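PDB 5FJQ: carbohydrate binding protein, putative, CPB33A from Cellvibrio japonicus, which acts as a copper-dependent lytic polysaccharide monooxygenase, important for efficient utilization of chitin by its bacterium, with this chain forming the monooxygenase domain. Local coordinates for residues H1-S6 / V93-A98; E43-G48 / E169-C174; T97-T102 / Q136-T141; K103-Y108 / S157-D162. All blocks are in the same frame, centred on the assembly; numbering follows the deposited sequence.

Interaction 1: residues H1-S6 / V93-A98; sequences HGYVSS and VWTNTA. With CU (copper (II) ion), chain D.
The CG2 methyl of Val4 overlaps one face of the Trp94 indole, 3.6 Å from the centroid of the five-membered ring and 14° off its normal, a CH-pi contact. Trp94 turns its CG beside its own backbone N (chi1 -81°), and this swings the six-membered ring back along the neighbouring strand until Gly2 O meets CZ3 at the ring edge. The indole NE1 is satisfied by Ser157, in the other sheet. Tyr3 and Thr95 share the reverse side of the strand pair, their side chains running alongside each other, with Thr95 O over a face of the phenol ring. Farther along, Ser5 OG and Thr95 OG1 hydrogen-bond at 2.7 Å, and the antiparallel register slips by one residue between Val4 and Ser6, a beta bulge. Backbone bonds join Tyr3 with Thr95 in both directions, and Ser5 N reaches Val93 O at 2.9 Å. At the other end the pairing grips the first residue of the chain: His1 N donates to Ala98 O at 3.0 Å, and Ala98 N returns a bond to His1 O at 3.1 Å. These bonds fix the amino terminus while it binds copper through His1 N at 2.1 Å and His1 ND1 at 2.0 Å. With His100 supplying the third nitrogen, this is the histidine brace of lytic polysaccharide monooxygenases, carried at the edge of their immunoglobulin-like beta sandwich.

Interaction 2: residues E43-G48 / E169-C174; sequences EVAVGG and EGFYQC
The apolar centre consists of two pairs set on opposite faces of the strands. On one face the Ala45 methyl packs obliquely against the Phe171 ring, CB to CE1 3.6 Å; on the other, Val46 CG2 reaches Tyr172 CE1 at 3.7 Å, the two side chains lying across each other. The Tyr172 ring swings toward Val46 past Gly170, whose lack of a side chain leaves the phenol end its place, and the hydroxyl bonds His53. Beside this core Val44 sets CG2 3.8 Å from Gln173 NE2, while the Gln173 oxygen is held by Ser9 and by the backbone of Val4. Three antiparallel bonds carry the backbone pairing: Tyr172 N to Val44 O at 2.9 Å, and a reciprocal pair between Val46 and Gly170. At the polar edge Glu169, with CG anti to its backbone N (chi1 -166°) and the chain extended beyond, runs its CG past Val46 O at 3.4 Å and sends OE1 to a salt bridge with Arg161. The Phe171 ring, meanwhile, meets the His1 ring edge-to-face and its nearest atom lies about 3 Å from the copper. A phenylalanine set against the metal in this way is common at the copper site of AA10 lytic polysaccharide monooxygenases.

Interaction 3: residues T97-T102 / Q136-T141; sequences TAAHKT and QEWVST. With CU (copper (II) ion), chain D.
Ala99 sets its methyl over one face of the Trp138 ring, CB to CE3 4.5 Å, where the loop carrying the second histidine of the histidine brace lies along segment 136-141. The same indole offers its edge to Thr97 O, 3.4 Å from CZ3, so that two residues of one loop meet the ring differently, one at its edge and one over its face. The Ala99 methyl also packs against Gln136 CB at 3.4 Å. Gln136 and Lys101 lie across each other: a bend at chi2 (105°) turns the glutamine amide toward the lysine, which arches over to place NZ 2.7 Å from OE1. That ammonium donates from 30° outside the carbonyl plane, and Asp135 is a second, weak partner for it. The side chain of His100 sets off away from segment 136-141, while its backbone stays in contact, His100 O receiving a CA-H...O contact from Gln136. One water ties the two backbones together, accepting from both His100 N and Glu137 N. Backbone, water, apolar and lysine-amide contacts thus hold the loop on the side of segment 136-141, and the imidazole is left to bind the metal. Ala98 O lies over one face of that imidazole, and His100 NE2 binds the copper at 1.9 Å.

Interaction 4: residues K103-Y108 / S157-D162; sequences KYFRYY and SIWQRD
Phe105 and Trp159 lie side by side and stack face to face, the phenyl centroid 3.8 Å from that of the five-membered indole ring, with planes 23° apart. Two further rings of segment 103-108 are covered by aliphatic carbons: Gln160 CB lies 3.5 Å from the centroid of the Tyr104 ring, and Ser157 CB sits over a face of Tyr107. Tyr104 takes the crowded position between backbone N and carbonyl carbon (chi1 56°), which lays its ring flat beneath Gln160; the Arg106 guanidinium covers the opposite face, with NE over the ring centre. Ile158 CD1 adds a looser apolar touch on Tyr108.

Backbone bonding pairs Arg106 with Ile158 in both directions, Ile158 N to Arg106 O measuring 2.7 Å. Nearer the corner of the chain, Gln160 O accepts from Lys103 N at 2.8 Å and from Tyr104 N at 3.3 Å, a classic beta bulge.

Among the charged groups, Lys103 NZ reaches Asp162 OD1 in a long, weak salt bridge (3.4 Å); its stronger partner is Asp164. Arg106 is paired with Asp130 and Asp51. The strand pair therefore has two chemically distinct faces: Phe105, Trp159 and Tyr107 turn into the sandwich interior, whereas Tyr104, Arg106 and Gln160 share Asp51 as a polar partner, and the two aspartates probably help to keep the guanidinium flat on its ring.

How the interactions relate
The four contacts illustrate how a metal site can be assembled from separate parts of a beta sandwich. Interaction 1 brings the amino terminus to the copper, interaction 3 brings His100, and interaction 2 adds Phe171 beside it, Phe171 CE2 lying 4.0 Å from His100 CD2; the centres of interactions 1 and 3 are about 8 Å apart. Strand 152-161 of interaction 4 pairs with the strand of interaction 2, Phe171 O to Trp159 N 2.8 Å, and Trp159 NE1 reaches Thr102 OG1 of interaction 3 at 2.9 Å. The two sheets are joined through Trp94 NE1 to Ser157 OG, 2.8 Å, and Val4 N to Gln173 OE1, 3.0 Å.

Interaction 1: residues H1-S6 / V93-A98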
# COMPACT_ATOMS: atom_id res chain seq x y z
N HIS A 1 -6.66 -11.99 -1.55
CA HIS A 1 -5.45 -11.72 -2.38
C HIS A 1 -5.62 -10.62 -3.42
O HIS A 1 -6.45 -10.67 -4.35
CB HIS A 1 -4.89 -13.04 -2.95
CG HIS A 1 -4.17 -13.87 -1.92
ND1 HIS A 1 -4.78 -14.29 -0.75
CD2 HIS A 1 -2.90 -14.34 -1.88
CE1 HIS A 1 -3.91 -14.95 -0.02
NE2 HIS A 1 -2.76 -15.01 -0.69
N GLY A 2 -4.82 -9.58 -3.26
CA GLY A 2 -4.86 -8.47 -4.16
C GLY A 2 -3.92 -7.31 -3.88
O GLY A 2 -3.35 -7.22 -2.81
N TYR A 3 -3.82 -6.37 -4.83
CA TYR A 3 -2.89 -5.22 -4.70
C TYR A 3 -3.50 -4.01 -5.41
O TYR A 3 -4.47 -4.19 -6.08
CB TYR A 3 -1.54 -5.57 -5.30
CG TYR A 3 -1.63 -6.04 -6.74
CD1 TYR A 3 -1.88 -7.39 -7.03
CD2 TYR A 3 -1.56 -5.15 -7.80
CE1 TYR A 3 -2.01 -7.83 -8.34
CE2 TYR A 3 -1.65 -5.59 -9.13
CZ TYR A 3 -1.90 -6.93 -9.37
OH TYR A 3 -2.02 -7.40 -10.65
N VAL A 4 -2.94 -2.81 -5.26
CA VAL A 4 -3.44 -1.58 -5.93
C VAL A 4 -2.65 -1.46 -7.21
O VAL A 4 -1.40 -1.32 -7.17
CB VAL A 4 -3.29 -0.31 -5.09
CG1 VAL A 4 -3.82 0.93 -5.83
CG2 VAL A 4 -4.09 -0.45 -3.80
N SER A 5 -3.38 -1.45 -8.32
CA SER A 5 -2.81 -1.51 -9.64
C SER A 5 -2.77 -0.13 -10.26
O SER A 5 -1.94 0.11 -11.15
CB SER A 5 -3.59 -2.52 -10.48
OG SER A 5 -5.01 -2.38 -10.31
N SER A 6 -3.59 0.79 -9.72
CA SER A 6 -3.84 2.12 -10.32
C SER A 6 -4.31 3.10 -9.22
O SER A 6 -5.40 2.89 -8.68
CB SER A 6 -4.87 1.95 -11.42
OG SER A 6 -5.18 3.16 -12.01
N VAL A 93 -7.55 1.49 -7.50
CA VAL A 93 -8.14 0.28 -7.98
C VAL A 93 -7.32 -0.83 -7.40
O VAL A 93 -6.10 -0.80 -7.56
CB VAL A 93 -8.03 0.18 -9.54
CG1 VAL A 93 -8.43 -1.22 -10.00
CG2 VAL A 93 -8.83 1.31 -10.25
N TRP A 94 -8.02 -1.81 -6.82
CA TRP A 94 -7.37 -3.02 -6.29
C TRP A 94 -7.66 -4.09 -7.32
O TRP A 94 -8.82 -4.33 -7.66
CB TRP A 94 -7.92 -3.46 -4.93
CG TRP A 94 -7.39 -2.75 -3.71
CD1 TRP A 94 -7.76 -1.53 -3.30
CD2 TRP A 94 -6.50 -3.26 -2.68
NE1 TRP A 94 -7.12 -1.16 -2.14
CE2 TRP A 94 -6.35 -2.22 -1.71
CE3 TRP A 94 -5.81 -4.48 -2.50
CZ2 TRP A 94 -5.56 -2.36 -0.59
CZ3 TRP A 94 -5.02 -4.62 -1.39
CH2 TRP A 94 -4.87 -3.55 -0.43
N THR A 95 -6.61 -4.71 -7.83
CA THR A 95 -6.77 -5.89 -8.65
C THR A 95 -6.59 -7.08 -7.72
O THR A 95 -5.50 -7.31 -7.17
CB THR A 95 -5.75 -5.93 -9.80
OG1 THR A 95 -6.04 -4.82 -10.64
CG2 THR A 95 -5.91 -7.21 -10.60
N ASN A 96 -7.69 -7.79 -7.52
CA ASN A 96 -7.76 -8.91 -6.67
C ASN A 96 -7.51 -10.22 -7.41
O ASN A 96 -8.22 -10.54 -8.34
CB ASN A 96 -9.12 -8.90 -5.95
CG ASN A 96 -9.30 -7.62 -5.17
OD1 ASN A 96 -8.30 -6.96 -4.89
ND2 ASN A 96 -10.55 -7.20 -4.95
N THR A 97 -6.50 -10.98 -6.98
CA THR A 97 -6.24 -12.28 -7.62
C THR A 97 -7.16 -13.32 -7.04
O THR A 97 -7.50 -14.28 -7.72
CB THR A 97 -4.77 -12.70 -7.45
OG1 THR A 97 -4.46 -12.90 -6.03
CG2 THR A 97 -3.88 -11.64 -8.16
N ALA A 98 -7.47 -13.19 -5.74
CA ALA A 98 -8.47 -14.03 -5.14
C ALA A 98 -9.42 -13.12 -4.37
O ALA A 98 -9.02 -12.56 -3.35
CB ALA A 98 -7.82 -15.06 -4.22
CU CU D . -6.72 -13.74 -0.46

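Interaction 2: residues E43-G48 / E169-C174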
# COMPACT_ATOMS: atom_id res chain seq x y z
N GLU A 43 -0.04 -10.61 -2.12
CA GLU A 43 0.18 -11.30 -0.91
C GLU A 43 0.88 -10.47 0.18
O GLU A 43 1.66 -11.02 0.95
CB GLU A 43 1.12 -12.40 -1.27
CG GLU A 43 0.94 -13.65 -0.55
CD GLU A 43 1.47 -14.77 -1.40
OE1 GLU A 43 0.75 -15.15 -2.38
OE2 GLU A 43 2.61 -15.21 -1.14
N VAL A 44 0.68 -9.17 0.22
CA VAL A 44 1.32 -8.40 1.26
C VAL A 44 0.30 -8.49 2.37
O VAL A 44 -0.55 -7.59 2.56
CB VAL A 44 1.70 -6.94 0.78
CG1 VAL A 44 2.36 -6.13 1.86
CG2 VAL A 44 2.60 -6.95 -0.45
N ALA A 45 0.37 -9.60 3.11
CA ALA A 45 -0.81 -10.14 3.84
C ALA A 45 -0.50 -10.42 5.28
O ALA A 45 0.63 -10.80 5.59
CB ALA A 45 -1.32 -11.42 3.18
N VAL A 46 -1.49 -10.31 6.14
CA VAL A 46 -1.33 -10.74 7.54
C VAL A 46 -2.52 -11.59 7.89
O VAL A 46 -3.64 -11.12 7.82
CB VAL A 46 -1.19 -9.57 8.52
CG1 VAL A 46 -1.13 -10.03 9.95
CG2 VAL A 46 0.09 -8.77 8.30
N GLY A 47 -2.30 -12.85 8.28
CA GLY A 47 -3.42 -13.70 8.71
C GLY A 47 -3.84 -13.40 10.15
O GLY A 47 -3.03 -13.02 10.97
N GLY A 48 -5.13 -13.56 10.44
CA GLY A 48 -5.68 -13.38 11.78
C GLY A 48 -6.09 -11.97 12.14
O GLY A 48 -6.56 -11.75 13.26
N GLU A 169 -8.10 -11.51 7.81
CA GLU A 169 -6.85 -11.37 7.07
C GLU A 169 -6.82 -9.94 6.59
O GLU A 169 -7.90 -9.29 6.38
CB GLU A 169 -6.77 -12.36 5.87
CG GLU A 169 -5.39 -12.52 5.26
CD GLU A 169 -5.39 -13.54 4.10
OE1 GLU A 169 -6.47 -13.76 3.54
OE2 GLU A 169 -4.35 -14.17 3.79
N GLY A 170 -5.60 -9.42 6.48
CA GLY A 170 -5.34 -8.04 6.07
C GLY A 170 -4.41 -8.05 4.87
O GLY A 170 -3.49 -8.91 4.80
N PHE A 171 -4.66 -7.15 3.91
CA PHE A 171 -3.72 -6.84 2.81
C PHE A 171 -3.34 -5.35 2.79
O PHE A 171 -4.20 -4.44 2.97
CB PHE A 171 -4.33 -7.25 1.42
CG PHE A 171 -4.75 -8.66 1.38
CD1 PHE A 171 -3.81 -9.68 1.05
CD2 PHE A 171 -6.03 -9.02 1.79
CE1 PHE A 171 -4.18 -11.03 1.08
CE2 PHE A 171 -6.39 -10.38 1.85
CZ PHE A 171 -5.48 -11.38 1.48
N TYR A 172 -2.05 -5.11 2.53
CA TYR A 172 -1.47 -3.80 2.77
C TYR A 172 -0.68 -3.26 1.60
O TYR A 172 0.26 -3.92 1.14
CB TYR A 172 -0.63 -3.79 4.07
CG TYR A 172 -1.40 -4.39 5.22
CD1 TYR A 172 -1.36 -5.78 5.48
CD2 TYR A 172 -2.13 -3.57 6.07
CE1 TYR A 172 -2.09 -6.32 6.51
CE2 TYR A 172 -2.85 -4.11 7.14
CZ TYR A 172 -2.81 -5.50 7.34
OH TYR A 172 -3.53 -6.04 8.35
N GLN A 173 -1.06 -2.06 1.13
CA GLN A 173 -0.39 -1.47 0.01
C GLN A 173 -0.03 -0.03 0.15
O GLN A 173 -0.93 0.85 0.09
CB GLN A 173 -1.26 -1.54 -1.26
CG GLN A 173 -1.69 -2.91 -1.70
CD GLN A 173 -0.64 -3.51 -2.57
OE1 GLN A 173 -0.44 -3.04 -3.66
NE2 GLN A 173 0.09 -4.53 -2.07
N CYS A 174 1.28 0.21 0.20
CA CYS A 174 1.89 1.53 0.09
C CYS A 174 1.95 1.94 -1.36
O CYS A 174 2.43 1.16 -2.18
CB CYS A 174 3.29 1.51 0.60
SG CYS A 174 3.43 1.46 2.45

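Interaction 3: residues T97-T102 / Q136-T141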
# COMPACT_ATOMS: atom_id res chain seq x y z
N THR A 97 -6.50 -10.98 -6.98
CA THR A 97 -6.24 -12.28 -7.62
C THR A 97 -7.16 -13.32 -7.04
O THR A 97 -7.50 -14.28 -7.72
CB THR A 97 -4.77 -12.70 -7.45
OG1 THR A 97 -4.46 -12.90 -6.03
CG2 THR A 97 -3.88 -11.64 -8.16
N ALA A 98 -7.47 -13.19 -5.74
CA ALA A 98 -8.47 -14.03 -5.14
C ALA A 98 -9.42 -13.12 -4.37
O ALA A 98 -9.02 -12.56 -3.35
CB ALA A 98 -7.82 -15.06 -4.22
N ALA A 99 -10.68 -13.06 -4.79
CA ALA A 99 -11.71 -12.26 -4.10
C ALA A 99 -12.02 -12.75 -2.68
O ALA A 99 -11.80 -13.91 -2.36
CB ALA A 99 -12.96 -12.25 -4.92
N HIS A 100 -12.50 -11.85 -1.82
CA HIS A 100 -12.88 -12.18 -0.47
C HIS A 100 -14.08 -11.31 -0.08
O HIS A 100 -14.33 -10.26 -0.73
CB HIS A 100 -11.72 -11.99 0.50
CG HIS A 100 -10.55 -12.90 0.24
ND1 HIS A 100 -10.68 -14.26 0.14
CD2 HIS A 100 -9.23 -12.64 0.07
CE1 HIS A 100 -9.48 -14.82 -0.04
NE2 HIS A 100 -8.59 -13.84 -0.12
N LYS A 101 -14.83 -11.74 0.95
CA LYS A 101 -15.86 -10.89 1.55
C LYS A 101 -15.06 -9.84 2.32
O LYS A 101 -14.03 -10.15 2.85
CB LYS A 101 -16.82 -11.67 2.46
CG LYS A 101 -17.40 -12.91 1.81
CD LYS A 101 -18.80 -13.21 2.31
CE LYS A 101 -19.62 -14.03 1.32
NZ LYS A 101 -20.26 -13.16 0.28
N THR A 102 -15.51 -8.58 2.26
CA THR A 102 -14.72 -7.39 2.69
C THR A 102 -15.46 -6.66 3.80
O THR A 102 -16.65 -6.32 3.65
CB THR A 102 -14.53 -6.41 1.49
OG1 THR A 102 -13.73 -7.08 0.50
CG2 THR A 102 -13.83 -5.13 1.89
N GLN A 136 -17.55 -10.27 -2.72
CA GLN A 136 -16.31 -10.57 -3.43
C GLN A 136 -16.31 -9.76 -4.67
O GLN A 136 -17.36 -9.56 -5.21
CB GLN A 136 -16.18 -12.04 -3.77
CG GLN A 136 -16.20 -12.91 -2.53
CD GLN A 136 -17.52 -13.63 -2.36
OE1 GLN A 136 -18.52 -13.10 -1.82
NE2 GLN A 136 -17.56 -14.83 -2.90
N GLU A 137 -15.16 -9.25 -5.07
CA GLU A 137 -14.99 -8.38 -6.18
C GLU A 137 -13.71 -8.77 -6.81
O GLU A 137 -12.73 -8.86 -6.14
CB GLU A 137 -14.82 -6.97 -5.69
CG GLU A 137 -16.15 -6.33 -5.30
CD GLU A 137 -15.93 -4.99 -4.66
OE1 GLU A 137 -15.09 -4.87 -3.72
OE2 GLU A 137 -16.64 -4.07 -5.08
N TRP A 138 -13.72 -9.00 -8.11
CA TRP A 138 -12.47 -9.20 -8.79
C TRP A 138 -11.67 -7.93 -8.87
O TRP A 138 -10.42 -7.96 -8.93
CB TRP A 138 -12.75 -9.78 -10.18
CG TRP A 138 -13.23 -11.22 -10.09
CD1 TRP A 138 -14.47 -11.71 -10.44
CD2 TRP A 138 -12.48 -12.34 -9.57
NE1 TRP A 138 -14.52 -13.06 -10.20
CE2 TRP A 138 -13.32 -13.48 -9.67
CE3 TRP A 138 -11.17 -12.49 -9.05
CZ2 TRP A 138 -12.88 -14.77 -9.26
CZ3 TRP A 138 -10.74 -13.76 -8.64
CH2 TRP A 138 -11.60 -14.88 -8.75
N VAL A 139 -12.38 -6.80 -8.96
CA VAL A 139 -11.73 -5.53 -9.03
C VAL A 139 -12.48 -4.62 -8.07
O VAL A 139 -13.71 -4.62 -8.02
CB VAL A 139 -11.76 -4.90 -10.44
CG1 VAL A 139 -10.96 -3.61 -10.38
CG2 VAL A 139 -11.12 -5.82 -11.50
N SER A 140 -11.74 -3.87 -7.28
CA SER A 140 -12.34 -3.06 -6.22
C SER A 140 -11.93 -1.63 -6.48
O SER A 140 -10.75 -1.32 -6.49
CB SER A 140 -11.84 -3.55 -4.83
OG SER A 140 -12.40 -4.75 -4.43
N THR A 141 -12.90 -0.76 -6.72
CA THR A 141 -12.58 0.60 -7.07
C THR A 141 -13.09 1.59 -6.03
O THR A 141 -14.25 1.56 -5.62
CB THR A 141 -13.13 1.04 -8.48
OG1 THR A 141 -12.69 0.08 -9.46
CG2 THR A 141 -12.50 2.30 -8.80
CU CU D . -6.72 -13.74 -0.46
O HOH W 1 -12.86 -9.19 -2.98
O HOH W 2 -14.53 -6.99 -2.07

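Interaction 4: residues K103-Y108 / S157-D162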
# COMPACT_ATOMS: atom_id res chain seq x y z
N LYS A 103 -14.75 -6.42 4.90
CA LYS A 103 -15.19 -5.50 5.95
C LYS A 103 -14.98 -4.07 5.46
O LYS A 103 -15.88 -3.18 5.59
CB LYS A 103 -14.44 -5.79 7.24
CG LYS A 103 -15.03 -5.09 8.46
CD LYS A 103 -16.39 -5.65 8.82
CE LYS A 103 -16.30 -6.57 10.02
NZ LYS A 103 -17.54 -7.38 10.17
N TYR A 104 -13.84 -3.82 4.82
CA TYR A 104 -13.53 -2.50 4.22
C TYR A 104 -12.26 -2.42 3.40
O TYR A 104 -11.29 -3.20 3.61
CB TYR A 104 -13.43 -1.41 5.32
CG TYR A 104 -12.44 -1.69 6.41
CD1 TYR A 104 -11.05 -1.54 6.19
CD2 TYR A 104 -12.87 -2.01 7.68
CE1 TYR A 104 -10.14 -1.74 7.21
CE2 TYR A 104 -11.97 -2.21 8.72
CZ TYR A 104 -10.61 -2.10 8.48
OH TYR A 104 -9.75 -2.35 9.50
N PHE A 105 -12.22 -1.45 2.50
CA PHE A 105 -10.91 -0.96 2.00
C PHE A 105 -10.76 0.41 2.59
O PHE A 105 -11.66 1.32 2.37
CB PHE A 105 -10.85 -0.86 0.44
CG PHE A 105 -10.88 -2.22 -0.26
CD1 PHE A 105 -12.09 -2.87 -0.49
CD2 PHE A 105 -9.69 -2.88 -0.60
CE1 PHE A 105 -12.15 -4.14 -1.13
CE2 PHE A 105 -9.75 -4.13 -1.23
CZ PHE A 105 -10.97 -4.78 -1.46
N ARG A 106 -9.62 0.65 3.22
CA ARG A 106 -9.32 1.97 3.73
C ARG A 106 -8.06 2.58 3.15
O ARG A 106 -7.07 1.87 2.89
CB ARG A 106 -9.15 1.97 5.28
CG ARG A 106 -10.45 1.87 6.01
CD ARG A 106 -10.20 1.77 7.51
NE ARG A 106 -11.51 1.59 8.15
CZ ARG A 106 -11.71 1.16 9.40
NH1 ARG A 106 -10.69 0.79 10.14
NH2 ARG A 106 -12.94 1.01 9.88
N TYR A 107 -8.13 3.90 2.96
CA TYR A 107 -6.95 4.64 2.60
C TYR A 107 -6.54 5.67 3.61
O TYR A 107 -7.41 6.44 4.14
CB TYR A 107 -7.15 5.33 1.25
CG TYR A 107 -7.45 4.34 0.15
CD1 TYR A 107 -8.64 3.61 0.17
CD2 TYR A 107 -6.54 4.11 -0.86
CE1 TYR A 107 -8.95 2.71 -0.86
CE2 TYR A 107 -6.84 3.24 -1.92
CZ TYR A 107 -8.00 2.50 -1.85
OH TYR A 107 -8.25 1.63 -2.83
N TYR A 108 -5.22 5.80 3.72
CA TYR A 108 -4.57 6.81 4.62
C TYR A 108 -3.57 7.56 3.79
O TYR A 108 -3.20 7.11 2.67
CB TYR A 108 -3.85 6.13 5.80
CG TYR A 108 -4.77 5.30 6.63
CD1 TYR A 108 -5.27 4.05 6.16
CD2 TYR A 108 -5.13 5.74 7.92
CE1 TYR A 108 -6.14 3.31 6.95
CE2 TYR A 108 -5.98 5.00 8.68
CZ TYR A 108 -6.46 3.82 8.23
OH TYR A 108 -7.29 3.19 9.06
N SER A 157 -3.20 2.03 1.47
CA SER A 157 -4.47 1.30 1.47
C SER A 157 -4.44 -0.03 2.19
O SER A 157 -3.45 -0.82 2.11
CB SER A 157 -4.93 1.08 -0.00
OG SER A 157 -6.23 0.51 -0.05
N ILE A 158 -5.53 -0.35 2.90
CA ILE A 158 -5.60 -1.55 3.68
C ILE A 158 -6.90 -2.22 3.36
O ILE A 158 -8.00 -1.58 3.36
CB ILE A 158 -5.69 -1.27 5.21
CG1 ILE A 158 -4.46 -0.53 5.72
CG2 ILE A 158 -5.94 -2.57 5.97
CD1 ILE A 158 -4.41 -0.43 7.26
N TRP A 159 -6.79 -3.50 3.07
CA TRP A 159 -7.95 -4.34 2.76
C TRP A 159 -8.21 -5.27 3.90
O TRP A 159 -7.38 -6.19 4.16
CB TRP A 159 -7.70 -5.12 1.44
CG TRP A 159 -8.82 -6.03 1.08
CD1 TRP A 159 -10.09 -6.03 1.60
CD2 TRP A 159 -8.80 -7.06 0.07
NE1 TRP A 159 -10.86 -7.04 0.99
CE2 TRP A 159 -10.07 -7.70 0.08
CE3 TRP A 159 -7.79 -7.58 -0.75
CZ2 TRP A 159 -10.40 -8.76 -0.77
CZ3 TRP A 159 -8.13 -8.65 -1.65
CH2 TRP A 159 -9.42 -9.24 -1.61
N GLN A 160 -9.35 -5.07 4.58
CA GLN A 160 -9.76 -5.92 5.70
C GLN A 160 -10.85 -6.91 5.16
O GLN A 160 -11.95 -6.49 4.76
CB GLN A 160 -10.22 -5.10 6.96
CG GLN A 160 -10.76 -5.93 8.14
CD GLN A 160 -9.72 -6.75 8.84
OE1 GLN A 160 -8.84 -6.22 9.57
NE2 GLN A 160 -9.84 -8.06 8.70
N ARG A 161 -10.44 -8.19 5.09
CA ARG A 161 -11.29 -9.33 4.74
C ARG A 161 -12.32 -9.50 5.89
O ARG A 161 -11.98 -9.31 7.08
CB ARG A 161 -10.41 -10.59 4.57
CG ARG A 161 -11.17 -11.88 4.27
CD ARG A 161 -10.19 -12.96 3.84
NE ARG A 161 -10.88 -14.17 3.38
CZ ARG A 161 -10.27 -15.36 3.27
NH1 ARG A 161 -8.98 -15.44 3.57
NH2 ARG A 161 -10.93 -16.45 2.87
N ASP A 162 -13.57 -9.80 5.55
CA ASP A 162 -14.64 -9.81 6.56
C ASP A 162 -14.59 -11.05 7.44
O ASP A 162 -14.97 -12.12 6.98
CB ASP A 162 -15.99 -9.73 5.88
CG ASP A 162 -17.08 -9.44 6.85
OD1 ASP A 162 -17.06 -9.97 7.96
OD2 ASP A 162 -17.94 -8.64 6.51